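PDB 6CHU: citrate lyase subunit beta-like protein from Mycobacterium tuberculosis H37Rv, which is a magnesium-dependent, homotrimeric lyase of the HpcH/HpaI aldolase family, probably acting in itaconate dissimilation and leucine catabolism. Local coordinates for residues N57-T62 against A89-T94; K100-A105 against T121-V126; D187-D192 against V213-H218; E197-E202 against I222-K227. All coordinates share one frame; numbering follows the deposited sequence.

Contact 1: N57-T62 against A89-T94; sequences NALRDT and AGTAYT. With EDO (1,2-ethanediol), chain G.
OH of Y93 donates to a water 2.6 Å away. The water lies at the edge of the phenol ring, in its plane. It passes its own protons to two carbonyls: O of L59 in the last turn of helix 52-61, at 2.8 Å, and O of T62 just past the helix end, at 2.7 Å. The same hydroxyl accepts from the backbone N of L64. Water thus links Y93 to the helix end.

Apolar contact lies beside this polar link. With CG of L59 anti to the backbone N (chi1 -169°), CD1 ends beside the Y93 ring and approaches CE2 obliquely at 4.0 Å. Both side chains also meet L41, V71 and L88, in the layer between barrel strands and outer helices of this TIM barrel. CG2 of T91 sits 4.0 Å from O of L59, while OG1 of T91 is hydrogen-bonded to the backbone O of L88. An ethanediol, probably from the crystallisation liquor, lies on the loop, its O1 2.8 Å from O of Y93.

One water carries the polar link between the segments. With both a donor and an acceptor as partners, the Y93 hydroxyl is probably fixed in its rotation.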
loop_
_atom_site.group_PDB
_atom_site.type_symbol
_atom_site.label_atom_id
_atom_site.label_comp_id
_atom_site.label_asym_id
_atom_site.label_seq_id
_atom_site.Cartn_x
_atom_site.Cartn_y
_atom_site.Cartn_z
ATOM N N ASN A 57 21.424 -8.066 33.385
ATOM C CA ASN A 57 22.182 -9.047 34.155
ATOM C C ASN A 57 21.652 -10.457 33.920
ATOM O O ASN A 57 22.435 -11.402 33.781
ATOM C CB ASN A 57 22.143 -8.700 35.645
ATOM C CG ASN A 57 22.886 -7.418 35.963
ATOM O OD1 ASN A 57 23.850 -7.062 35.288
ATOM N ND2 ASN A 57 22.438 -6.714 36.995
ATOM N N ALA A 58 20.328 -10.621 33.868
ATOM C CA ALA A 58 19.776 -11.943 33.588
ATOM C C ALA A 58 20.195 -12.415 32.205
ATOM O O ALA A 58 20.450 -13.607 31.995
ATOM C CB ALA A 58 18.252 -11.921 33.710
ATOM N N LEU A 59 20.273 -11.486 31.250
ATOM C CA LEU A 59 20.719 -11.828 29.906
ATOM C C LEU A 59 22.101 -12.463 29.929
ATOM O O LEU A 59 22.350 -13.459 29.240
ATOM C CB LEU A 59 20.720 -10.577 29.030
ATOM C CG LEU A 59 20.899 -10.816 27.535
ATOM C CD1 LEU A 59 19.616 -11.395 26.962
ATOM C CD2 LEU A 59 21.287 -9.517 26.831
ATOM N N ARG A 60 23.013 -11.897 30.722
ATOM C CA ARG A 60 24.353 -12.459 30.846
ATOM C C ARG A 60 24.349 -13.754 31.650
ATOM O O ARG A 60 25.094 -14.690 31.333
ATOM C CB ARG A 60 25.291 -11.451 31.513
ATOM C CG ARG A 60 25.376 -10.083 30.854
ATOM C CD ARG A 60 26.422 -9.237 31.588
ATOM N NE ARG A 60 26.349 -7.817 31.253
ATOM C CZ ARG A 60 25.629 -6.924 31.927
ATOM N NH1 ARG A 60 24.915 -7.301 32.980
ATOM N NH2 ARG A 60 25.622 -5.651 31.550
ATOM N N ASP A 61 23.527 -13.828 32.697
ATOM C CA ASP A 61 23.665 -14.883 33.699
ATOM C C ASP A 61 22.953 -16.179 33.339
ATOM O O ASP A 61 23.360 -17.244 33.815
ATOM C CB ASP A 61 23.142 -14.399 35.057
ATOM C CG ASP A 61 23.977 -13.277 35.643
ATOM O OD1 ASP A 61 25.149 -13.127 35.239
ATOM O OD2 ASP A 61 23.462 -12.544 36.515
ATOM N N THR A 62 21.910 -16.122 32.518
ATOM C CA THR A 62 21.055 -17.274 32.236
ATOM C C THR A 62 20.985 -17.453 30.725
ATOM O O THR A 62 20.021 -17.026 30.076
ATOM C CB THR A 62 19.666 -17.088 32.855
ATOM O OG1 THR A 62 19.810 -16.835 34.262
ATOM C CG2 THR A 62 18.810 -18.331 32.665
ATOM N N ALA A 89 27.599 -7.706 24.841
ATOM C CA ALA A 89 29.000 -8.009 24.562
ATOM C C ALA A 89 29.451 -9.292 25.249
ATOM O O ALA A 89 30.233 -10.071 24.685
ATOM C CB ALA A 89 29.876 -6.838 25.007
ATOM N N GLY A 90 28.976 -9.526 26.468
ATOM C CA GLY A 90 29.376 -10.699 27.219
ATOM C C GLY A 90 28.431 -11.873 27.070
ATOM O O GLY A 90 28.306 -12.692 27.984
ATOM N N THR A 91 27.752 -11.958 25.928
ATOM C CA THR A 91 26.881 -13.075 25.589
ATOM C C THR A 91 27.323 -13.684 24.266
ATOM O O THR A 91 28.188 -13.156 23.561
ATOM C CB THR A 91 25.414 -12.643 25.467
ATOM O OG1 THR A 91 25.249 -11.855 24.281
ATOM C CG2 THR A 91 24.974 -11.836 26.685
ATOM N N ALA A 92 26.699 -14.804 23.918
ATOM C CA ALA A 92 26.981 -15.465 22.656
ATOM C C ALA A 92 25.938 -15.149 21.598
ATOM O O ALA A 92 25.960 -15.754 20.521
ATOM C CB ALA A 92 27.086 -16.976 22.859
ATOM N N TYR A 93 25.025 -14.221 21.876
ATOM C CA TYR A 93 23.981 -13.901 20.915
ATOM C C TYR A 93 24.557 -13.087 19.766
ATOM O O TYR A 93 25.479 -12.287 19.946
ATOM C CB TYR A 93 22.839 -13.148 21.595
ATOM C CG TYR A 93 22.267 -13.933 22.755
ATOM C CD1 TYR A 93 21.745 -15.207 22.557
ATOM C CD2 TYR A 93 22.275 -13.422 24.044
ATOM C CE1 TYR A 93 21.233 -15.944 23.614
ATOM C CE2 TYR A 93 21.762 -14.152 25.111
ATOM C CZ TYR A 93 21.248 -15.414 24.890
ATOM O OH TYR A 93 20.734 -16.147 25.942
ATOM N N THR A 94 24.036 -13.340 18.571
ATOM C CA THR A 94 24.485 -12.688 17.349
ATOM C C THR A 94 23.412 -11.852 16.680
ATOM O O THR A 94 23.745 -11.032 15.809
ATOM C CB THR A 94 24.947 -13.731 16.319
ATOM O OG1 THR A 94 23.818 -14.536 15.951
ATOM C CG2 THR A 94 26.032 -14.618 16.884
HETATM C C1 EDO G . 28.116 -9.862 21.217
HETATM O O1 EDO G . 27.687 -11.228 21.319
HETATM C C2 EDO G . 26.925 -8.997 20.830
HETATM O O2 EDO G . 27.390 -7.702 20.442
HETATM O O HOH W 1 20.279 -15.049 28.292
#

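Contact 2: K100-A105 against T121-V126; sequences KAESAA and TARGAV
OE1 of E102 receives the proton of T121 OG1 in a 2.6 Å bond, using the anti lone pair, the one away from its partner oxygen. The E102 chain starts with CG beside its backbone N (chi1 -71°) and then runs extended. This lays it across T121 at about a right angle. T121 holds OG1 between its own N and carbonyl carbon (chi1 68°). In that position OG1 also takes the N-H of G124 at 3.2 Å, as the N-cap of helix 122-126. A water donates to OG1 at 2.8 Å and to O of A101.

Both segments follow strands of the TIM barrel, 95-98 and 114-119, at the C-terminal rim where the magnesium ion sits. K100 lies beside it. Its CG packs on CG2 of T121 at 3.9 Å. A bend at chi2 (80°) then carries NZ away to E44, D45 and the magnesium ligand D146. The backbone N of K100 is hydrogen-bonded to OE2 of E120, also a magnesium ligand.

G124 has no side chain, and O of A101 comes to 3.3 Å from its CA in a C-H...O contact. R123 is folded at chi2 and chi3. Its CG lies 3.6 Å from O of E102, and its NE bonds to O of A180 of the second subunit. A second water, at the guanidinium edge and in its plane, accepts from NH1 and donates to O of E102.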
loop_
_atom_site.group_PDB
_atom_site.type_symbol
_atom_site.label_atom_id
_atom_site.label_comp_id
_atom_site.label_asym_id
_atom_site.label_seq_id
_atom_site.Cartn_x
_atom_site.Cartn_y
_atom_site.Cartn_z
ATOM N N LYS A 100 10.949 0.014 16.716
ATOM C CA LYS A 100 10.795 1.334 16.109
ATOM C C LYS A 100 11.860 1.562 15.037
ATOM O O LYS A 100 12.417 2.656 14.908
ATOM C CB LYS A 100 10.838 2.453 17.163
ATOM C CG LYS A 100 9.554 2.581 18.034
ATOM C CD LYS A 100 9.515 1.541 19.170
ATOM C CE LYS A 100 8.208 1.642 19.972
ATOM N NZ LYS A 100 8.250 0.792 21.209
ATOM N N ALA A 101 12.153 0.520 14.262
ATOM C CA ALA A 101 13.170 0.655 13.222
ATOM C C ALA A 101 12.703 1.661 12.172
ATOM O O ALA A 101 11.618 1.514 11.600
ATOM C CB ALA A 101 13.458 -0.702 12.574
ATOM N N GLU A 102 13.518 2.690 11.910
ATOM C CA GLU A 102 13.067 3.783 11.059
ATOM C C GLU A 102 14.014 4.185 9.944
ATOM O O GLU A 102 13.643 5.047 9.141
ATOM C CB GLU A 102 12.738 5.022 11.911
ATOM C CG GLU A 102 11.467 4.815 12.725
ATOM C CD GLU A 102 11.085 6.015 13.560
ATOM O OE1 GLU A 102 9.867 6.275 13.688
ATOM O OE2 GLU A 102 11.996 6.697 14.087
ATOM N N SER A 103 15.204 3.589 9.848
ATOM C CA SER A 103 16.103 3.938 8.757
ATOM C C SER A 103 17.119 2.826 8.554
ATOM O O SER A 103 17.410 2.052 9.470
ATOM C CB SER A 103 16.830 5.254 9.032
ATOM O OG SER A 103 17.783 5.076 10.068
ATOM N N ALA A 104 17.690 2.781 7.345
ATOM C CA ALA A 104 18.831 1.898 7.123
ATOM C C ALA A 104 19.967 2.226 8.087
ATOM O O ALA A 104 20.652 1.324 8.588
ATOM C CB ALA A 104 19.300 2.000 5.671
ATOM N N ALA A 105 20.169 3.516 8.378
ATOM C CA ALA A 105 21.265 3.903 9.261
ATOM C C ALA A 105 21.105 3.304 10.660
ATOM O O ALA A 105 22.102 2.926 11.294
ATOM C CB ALA A 105 21.372 5.429 9.327
ATOM N N THR A 121 6.239 2.222 13.190
ATOM C CA THR A 121 5.978 3.650 13.093
ATOM C C THR A 121 5.799 3.991 11.623
ATOM O O THR A 121 6.201 3.229 10.738
ATOM C CB THR A 121 7.119 4.512 13.657
ATOM O OG1 THR A 121 8.277 4.374 12.816
ATOM C CG2 THR A 121 7.478 4.101 15.086
ATOM N N ALA A 122 5.187 5.155 11.375
ATOM C CA ALA A 122 4.973 5.606 10.003
ATOM C C ALA A 122 6.290 5.777 9.258
ATOM O O ALA A 122 6.394 5.405 8.085
ATOM C CB ALA A 122 4.185 6.913 9.995
ATOM N N ARG A 123 7.303 6.361 9.908
ATOM C CA ARG A 123 8.586 6.537 9.233
ATOM C C ARG A 123 9.178 5.192 8.837
ATOM O O ARG A 123 9.765 5.054 7.755
ATOM C CB ARG A 123 9.568 7.307 10.125
ATOM C CG ARG A 123 10.949 7.478 9.491
ATOM C CD ARG A 123 10.857 8.393 8.287
ATOM N NE ARG A 123 10.615 9.769 8.705
ATOM C CZ ARG A 123 11.565 10.686 8.854
ATOM N NH1 ARG A 123 12.834 10.384 8.600
ATOM N NH2 ARG A 123 11.242 11.909 9.250
ATOM N N GLY A 124 9.033 4.185 9.704
ATOM C CA GLY A 124 9.540 2.864 9.372
ATOM C C GLY A 124 8.814 2.255 8.185
ATOM O O GLY A 124 9.420 1.582 7.352
ATOM N N ALA A 125 7.501 2.478 8.102
ATOM C CA ALA A 125 6.735 1.950 6.976
ATOM C C ALA A 125 7.148 2.625 5.675
ATOM O O ALA A 125 7.312 1.958 4.645
ATOM C CB ALA A 125 5.236 2.134 7.225
ATOM N N VAL A 126 7.322 3.949 5.712
ATOM C CA VAL A 126 7.738 4.705 4.529
ATOM C C VAL A 126 9.121 4.275 4.061
ATOM O O VAL A 126 9.416 4.300 2.855
ATOM C CB VAL A 126 7.698 6.219 4.837
ATOM C CG1 VAL A 126 8.379 7.025 3.742
ATOM C CG2 VAL A 126 6.278 6.684 5.036
HETATM O O HOH W 2 9.283 1.753 13.090
HETATM O O HOH W 3 14.122 7.555 8.284
#

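Contact 3: D187-D192 against V213-H218; sequences DAVHLD and VTVCIH
V189 sets CG1 beside its backbone N (chi1 -63°), and V215 sets its own CG1 anti to N (chi1 -178°). These torsions bring the two methyls to 3.8 Å. The contact joins the last two strands of the TIM barrel, 184-187 and 213-216, and the loops that leave them.

D187 and T214 form a parallel bridge. N of D187 donates to O of V213 at 2.8 Å, and O of D187 accepts from N of V215 at 3.3 Å. Both bonds are nearly straight at the hydrogen. After D187 the direct pairing stops; a water accepts from N of H190 and donates to O of V215. That carbonyl also receives a C-H...O contact from CA of V189 at 3.4 Å.

I217 adds the apolar end. Its CG2 meets CG1 of V189 at 3.9 Å, and its CD1 lies against the carbonyls of H190 and L191. Its chi2 of 112° is far from staggered, so the side chain is probably strained. I217 comes within about 4 Å (nearest atoms) of a bound acetate, probably from the crystallisation liquor. This position is consistent with the edge of the active-site pocket. L191 touches V264, and I217 touches M259, both of the second subunit.

The H190 ring is held at both nitrogens, ND1 by E202 and NE2 by D195. OD1 of D187 is hydrogen-bonded to NE1 of W142, and OD2 forms a salt bridge with R171. OD2 also accepts from a water that lies 2.6 Å from OG1 of T214, which itself bonds to Y229.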
loop_
_atom_site.group_PDB
_atom_site.type_symbol
_atom_site.label_atom_id
_atom_site.label_comp_id
_atom_site.label_asym_id
_atom_site.label_seq_id
_atom_site.Cartn_x
_atom_site.Cartn_y
_atom_site.Cartn_z
ATOM N N ASP A 187 5.194 -11.945 11.226
ATOM C CA ASP A 187 3.896 -11.302 11.398
ATOM C C ASP A 187 3.712 -10.852 12.843
ATOM O O ASP A 187 4.295 -11.421 13.773
ATOM C CB ASP A 187 2.764 -12.251 10.990
ATOM C CG ASP A 187 1.473 -11.517 10.639
ATOM O OD1 ASP A 187 1.521 -10.348 10.228
ATOM O OD2 ASP A 187 0.393 -12.122 10.778
ATOM N N ALA A 188 2.878 -9.825 13.022
ATOM C CA ALA A 188 2.712 -9.146 14.301
ATOM C C ALA A 188 2.010 -10.032 15.339
ATOM O O ALA A 188 1.259 -10.964 15.019
ATOM C CB ALA A 188 1.908 -7.852 14.121
ATOM N N VAL A 189 2.239 -9.685 16.611
ATOM C CA VAL A 189 1.697 -10.446 17.729
ATOM C C VAL A 189 0.194 -10.244 17.836
ATOM O O VAL A 189 -0.357 -9.200 17.466
ATOM C CB VAL A 189 2.384 -10.050 19.048
ATOM C CG1 VAL A 189 3.861 -10.380 19.012
ATOM C CG2 VAL A 189 2.161 -8.575 19.360
ATOM N N HIS A 190 -0.474 -11.254 18.375
ATOM C CA HIS A 190 -1.907 -11.232 18.637
ATOM C C HIS A 190 -2.061 -10.978 20.128
ATOM O O HIS A 190 -1.906 -11.900 20.927
ATOM C CB HIS A 190 -2.529 -12.558 18.218
ATOM C CG HIS A 190 -4.013 -12.505 18.055
ATOM N ND1 HIS A 190 -4.617 -12.092 16.887
ATOM C CD2 HIS A 190 -5.014 -12.828 18.907
ATOM C CE1 HIS A 190 -5.929 -12.158 17.028
ATOM N NE2 HIS A 190 -6.196 -12.593 18.248
ATOM N N LEU A 191 -2.359 -9.728 20.508
ATOM C CA LEU A 191 -2.338 -9.379 21.927
ATOM C C LEU A 191 -3.462 -10.034 22.717
ATOM O O LEU A 191 -3.322 -10.212 23.935
ATOM C CB LEU A 191 -2.403 -7.862 22.111
ATOM C CG LEU A 191 -1.135 -7.091 21.725
ATOM C CD1 LEU A 191 -1.268 -5.669 22.212
ATOM C CD2 LEU A 191 0.117 -7.720 22.319
ATOM N N ASP A 192 -4.565 -10.400 22.061
ATOM C CA ASP A 192 -5.691 -11.037 22.748
ATOM C C ASP A 192 -5.380 -12.522 22.888
ATOM O O ASP A 192 -5.732 -13.338 22.032
ATOM C CB ASP A 192 -6.996 -10.803 21.991
ATOM C CG ASP A 192 -8.221 -11.215 22.796
ATOM O OD1 ASP A 192 -8.064 -11.882 23.839
ATOM O OD2 ASP A 192 -9.347 -10.876 22.385
ATOM N N VAL A 213 7.040 -16.530 9.898
ATOM C CA VAL A 213 6.957 -16.595 11.355
ATOM C C VAL A 213 5.722 -15.820 11.797
ATOM O O VAL A 213 5.420 -14.757 11.250
ATOM C CB VAL A 213 8.222 -15.985 12.010
ATOM C CG1 VAL A 213 8.010 -15.787 13.521
ATOM C CG2 VAL A 213 9.468 -16.845 11.734
ATOM N N THR A 214 5.021 -16.333 12.812
ATOM C CA THR A 214 4.115 -15.513 13.609
ATOM C C THR A 214 4.704 -15.400 15.008
ATOM O O THR A 214 4.955 -16.420 15.662
ATOM C CB THR A 214 2.709 -16.114 13.660
ATOM O OG1 THR A 214 2.067 -15.914 12.396
ATOM C CG2 THR A 214 1.870 -15.437 14.755
ATOM N N VAL A 215 4.928 -14.174 15.463
ATOM C CA VAL A 215 5.501 -13.963 16.787
ATOM C C VAL A 215 4.381 -13.979 17.818
ATOM O O VAL A 215 3.274 -13.473 17.573
ATOM C CB VAL A 215 6.306 -12.653 16.829
ATOM C CG1 VAL A 215 6.948 -12.475 18.207
ATOM C CG2 VAL A 215 7.394 -12.687 15.740
ATOM N N CYS A 216 4.659 -14.602 18.962
ATOM C CA CYS A 216 3.691 -14.805 20.032
ATOM C C CYS A 216 4.149 -14.121 21.313
ATOM O O CYS A 216 5.346 -13.937 21.541
ATOM C CB CYS A 216 3.494 -16.291 20.317
ATOM S SG CYS A 216 2.956 -17.230 18.892
ATOM N N ILE A 217 3.183 -13.769 22.164
ATOM C CA ILE A 217 3.478 -13.194 23.473
ATOM C C ILE A 217 3.075 -14.111 24.613
ATOM O O ILE A 217 3.295 -13.763 25.784
ATOM C CB ILE A 217 2.832 -11.805 23.630
ATOM C CG1 ILE A 217 1.438 -11.813 23.025
ATOM C CG2 ILE A 217 3.662 -10.733 22.904
ATOM C CD1 ILE A 217 0.393 -11.681 24.018
ATOM N N HIS A 218 2.521 -15.286 24.318
ATOM C CA HIS A 218 2.192 -16.258 25.354
ATOM C C HIS A 218 2.443 -17.657 24.801
ATOM O O HIS A 218 2.127 -17.921 23.632
ATOM C CB HIS A 218 0.730 -16.123 25.803
ATOM C CG HIS A 218 0.399 -16.883 27.050
ATOM N ND1 HIS A 218 0.017 -18.208 27.034
ATOM C CD2 HIS A 218 0.376 -16.499 28.347
ATOM C CE1 HIS A 218 -0.225 -18.608 28.271
ATOM N NE2 HIS A 218 -0.014 -17.592 29.087
HETATM O O HOH W 4 -0.031 -14.351 12.371
HETATM O O HOH W 5 0.532 -13.864 17.829
#

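Contact 4: E197-E202 against I222-K227; sequences EGLQEE and IPVVRK
L199 and V224 carry most of the apolar contact. CD2 of L199 reaches CB of V224 at 3.9 Å, and the two side chains approach each other at a slant. CG of L199 also lies 4.0 Å from CG1 of V224. L199 has its CG anti to the backbone N (chi1 174°), and this sends the isopropyl end towards the other helix. V224 likewise has CG1 anti to N. That places CG1 of V224 over the backbone of helix 196-209, 3.9 Å from CA of Q200. Deeper in the layer, CD1 of L199 meets CG2 of V225 at 4.3 Å. L199 also touches H190, and V225 rests on T214 and C216.

The two segments belong to the helices 196-209 and 221-228, which come before and after the last barrel strand, 213-216. They lie side by side on the outside of the TIM barrel. The axes of the two short segments approach to 9.1 Å and run in roughly the same direction, 30° apart (signed crossing angle -30°). Q200 and V224 are nearest in backbone register.

The polar side chains meet loosely across the outer part of the interface. Q200 is extended, and so is K227, whose chain brings CE alongside the Q200 amide. NE2 of Q200 comes to 4.5 Å from CE of K227, a contact with the aliphatic part of the lysine.

Charged groups bond to other parts of the fold. E202 forms a salt bridge with R157, and R226 forms one with D37.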
loop_
_atom_site.group_PDB
_atom_site.type_symbol
_atom_site.label_atom_id
_atom_site.label_comp_id
_atom_site.label_asym_id
_atom_site.label_seq_id
_atom_site.Cartn_x
_atom_site.Cartn_y
_atom_site.Cartn_z
ATOM N N GLU A 197 -9.339 -18.350 18.380
ATOM C CA GLU A 197 -9.984 -18.322 17.068
ATOM C C GLU A 197 -9.366 -17.250 16.173
ATOM O O GLU A 197 -9.001 -17.516 15.016
ATOM C CB GLU A 197 -11.490 -18.092 17.233
ATOM C CG GLU A 197 -12.257 -17.970 15.929
ATOM C CD GLU A 197 -13.718 -17.599 16.140
ATOM O OE1 GLU A 197 -14.043 -17.022 17.201
ATOM O OE2 GLU A 197 -14.542 -17.885 15.245
ATOM N N GLY A 198 -9.220 -16.031 16.702
ATOM C CA GLY A 198 -8.646 -14.958 15.909
ATOM C C GLY A 198 -7.201 -15.220 15.525
ATOM O O GLY A 198 -6.781 -14.917 14.403
ATOM N N LEU A 199 -6.420 -15.785 16.453
ATOM C CA LEU A 199 -5.031 -16.119 16.147
ATOM C C LEU A 199 -4.948 -17.180 15.062
ATOM O O LEU A 199 -4.101 -17.098 14.164
ATOM C CB LEU A 199 -4.316 -16.605 17.403
ATOM C CG LEU A 199 -2.889 -17.117 17.188
ATOM C CD1 LEU A 199 -1.963 -16.007 16.680
ATOM C CD2 LEU A 199 -2.365 -17.713 18.482
ATOM N N GLN A 200 -5.810 -18.194 15.136
ATOM C CA GLN A 200 -5.796 -19.236 14.118
ATOM C C GLN A 200 -6.015 -18.644 12.731
ATOM O O GLN A 200 -5.251 -18.922 11.799
ATOM C CB GLN A 200 -6.852 -20.291 14.435
ATOM C CG GLN A 200 -6.643 -21.574 13.675
ATOM C CD GLN A 200 -7.455 -22.720 14.242
ATOM O OE1 GLN A 200 -8.221 -22.547 15.195
ATOM N NE2 GLN A 200 -7.287 -23.901 13.665
ATOM N N GLU A 201 -7.041 -17.796 12.589
ATOM C CA GLU A 201 -7.342 -17.185 11.296
ATOM C C GLU A 201 -6.210 -16.279 10.833
ATOM O O GLU A 201 -5.882 -16.234 9.640
ATOM C CB GLU A 201 -8.644 -16.390 11.389
ATOM C CG GLU A 201 -9.853 -17.209 11.814
ATOM C CD GLU A 201 -11.123 -16.378 11.844
ATOM O OE1 GLU A 201 -11.038 -15.160 11.567
ATOM O OE2 GLU A 201 -12.200 -16.941 12.142
ATOM N N GLU A 202 -5.617 -15.536 11.771
ATOM C CA GLU A 202 -4.542 -14.601 11.470
ATOM C C GLU A 202 -3.276 -15.325 11.026
ATOM O O GLU A 202 -2.630 -14.926 10.048
ATOM C CB GLU A 202 -4.275 -13.759 12.716
ATOM C CG GLU A 202 -3.415 -12.526 12.539
ATOM C CD GLU A 202 -3.615 -11.585 13.710
ATOM O OE1 GLU A 202 -3.001 -11.818 14.773
ATOM O OE2 GLU A 202 -4.432 -10.652 13.586
ATOM N N ILE A 222 1.847 -20.821 20.760
ATOM C CA ILE A 222 2.792 -21.519 19.881
ATOM C C ILE A 222 2.156 -22.712 19.177
ATOM O O ILE A 222 2.353 -22.860 17.959
ATOM C CB ILE A 222 4.062 -21.905 20.661
ATOM C CG1 ILE A 222 4.834 -20.654 21.097
ATOM C CG2 ILE A 222 4.945 -22.800 19.808
ATOM C CD1 ILE A 222 5.509 -19.887 19.950
ATOM N N PRO A 223 1.411 -23.597 19.850
ATOM C CA PRO A 223 0.782 -24.710 19.117
ATOM C C PRO A 223 -0.162 -24.240 18.029
ATOM O O PRO A 223 -0.239 -24.863 16.960
ATOM C CB PRO A 223 0.034 -25.478 20.218
ATOM C CG PRO A 223 0.747 -25.135 21.465
ATOM C CD PRO A 223 1.187 -23.713 21.304
ATOM N N VAL A 224 -0.889 -23.151 18.279
ATOM C CA VAL A 224 -1.827 -22.643 17.284
ATOM C C VAL A 224 -1.076 -22.200 16.036
ATOM O O VAL A 224 -1.464 -22.526 14.907
ATOM C CB VAL A 224 -2.672 -21.506 17.888
ATOM C CG1 VAL A 224 -3.700 -20.999 16.890
ATOM C CG2 VAL A 224 -3.355 -21.988 19.168
ATOM N N VAL A 225 0.027 -21.477 16.229
ATOM C CA VAL A 225 0.841 -20.997 15.115
ATOM C C VAL A 225 1.440 -22.166 14.343
ATOM O O VAL A 225 1.369 -22.217 13.109
ATOM C CB VAL A 225 1.930 -20.043 15.635
ATOM C CG1 VAL A 225 3.034 -19.858 14.590
ATOM C CG2 VAL A 225 1.303 -18.713 16.017
ATOM N N ARG A 226 2.048 -23.122 15.056
ATOM C CA ARG A 226 2.668 -24.258 14.380
ATOM C C ARG A 226 1.657 -25.021 13.534
ATOM O O ARG A 226 1.964 -25.439 12.410
ATOM C CB ARG A 226 3.326 -25.190 15.401
ATOM C CG ARG A 226 4.620 -24.649 15.997
ATOM C CD ARG A 226 5.113 -25.541 17.120
ATOM N NE ARG A 226 6.448 -25.173 17.575
ATOM C CZ ARG A 226 6.953 -25.541 18.746
ATOM N NH1 ARG A 226 8.181 -25.174 19.087
ATOM N NH2 ARG A 226 6.226 -26.270 19.579
ATOM N N LYS A 227 0.442 -25.213 14.051
ATOM C CA LYS A 227 -0.587 -25.885 13.262
ATOM C C LYS A 227 -1.024 -25.029 12.074
ATOM O O LYS A 227 -1.303 -25.557 10.991
ATOM C CB LYS A 227 -1.788 -26.228 14.143
ATOM C CG LYS A 227 -2.914 -26.954 13.413
ATOM C CD LYS A 227 -4.009 -27.380 14.382
ATOM C CE LYS A 227 -5.243 -27.890 13.650
ATOM N NZ LYS A 227 -6.338 -28.223 14.605
#

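All four contacts belong to one closed eight-stranded TIM barrel. Contacts 1, 2 and 3 follow each other along the chain, while the segments of contacts 3 and 4 alternate. Contacts 3 and 4 are close, with centres 9 Å apart. Contact 4 joins helices 196-209 and 221-228, which flank in sequence the strand 213-216 of contact 3. Contact 1 is on the surface, its centre 27 Å from that of contact 2 and 31 Å from that of contact 4. Contact 2 lies beside the magnesium site. Contact 3, 20 Å away between centres, is near it, with I217 close to the acetate. Both touch the second subunit, which suggests that the trimer interface lies near the active-site end of the barrel.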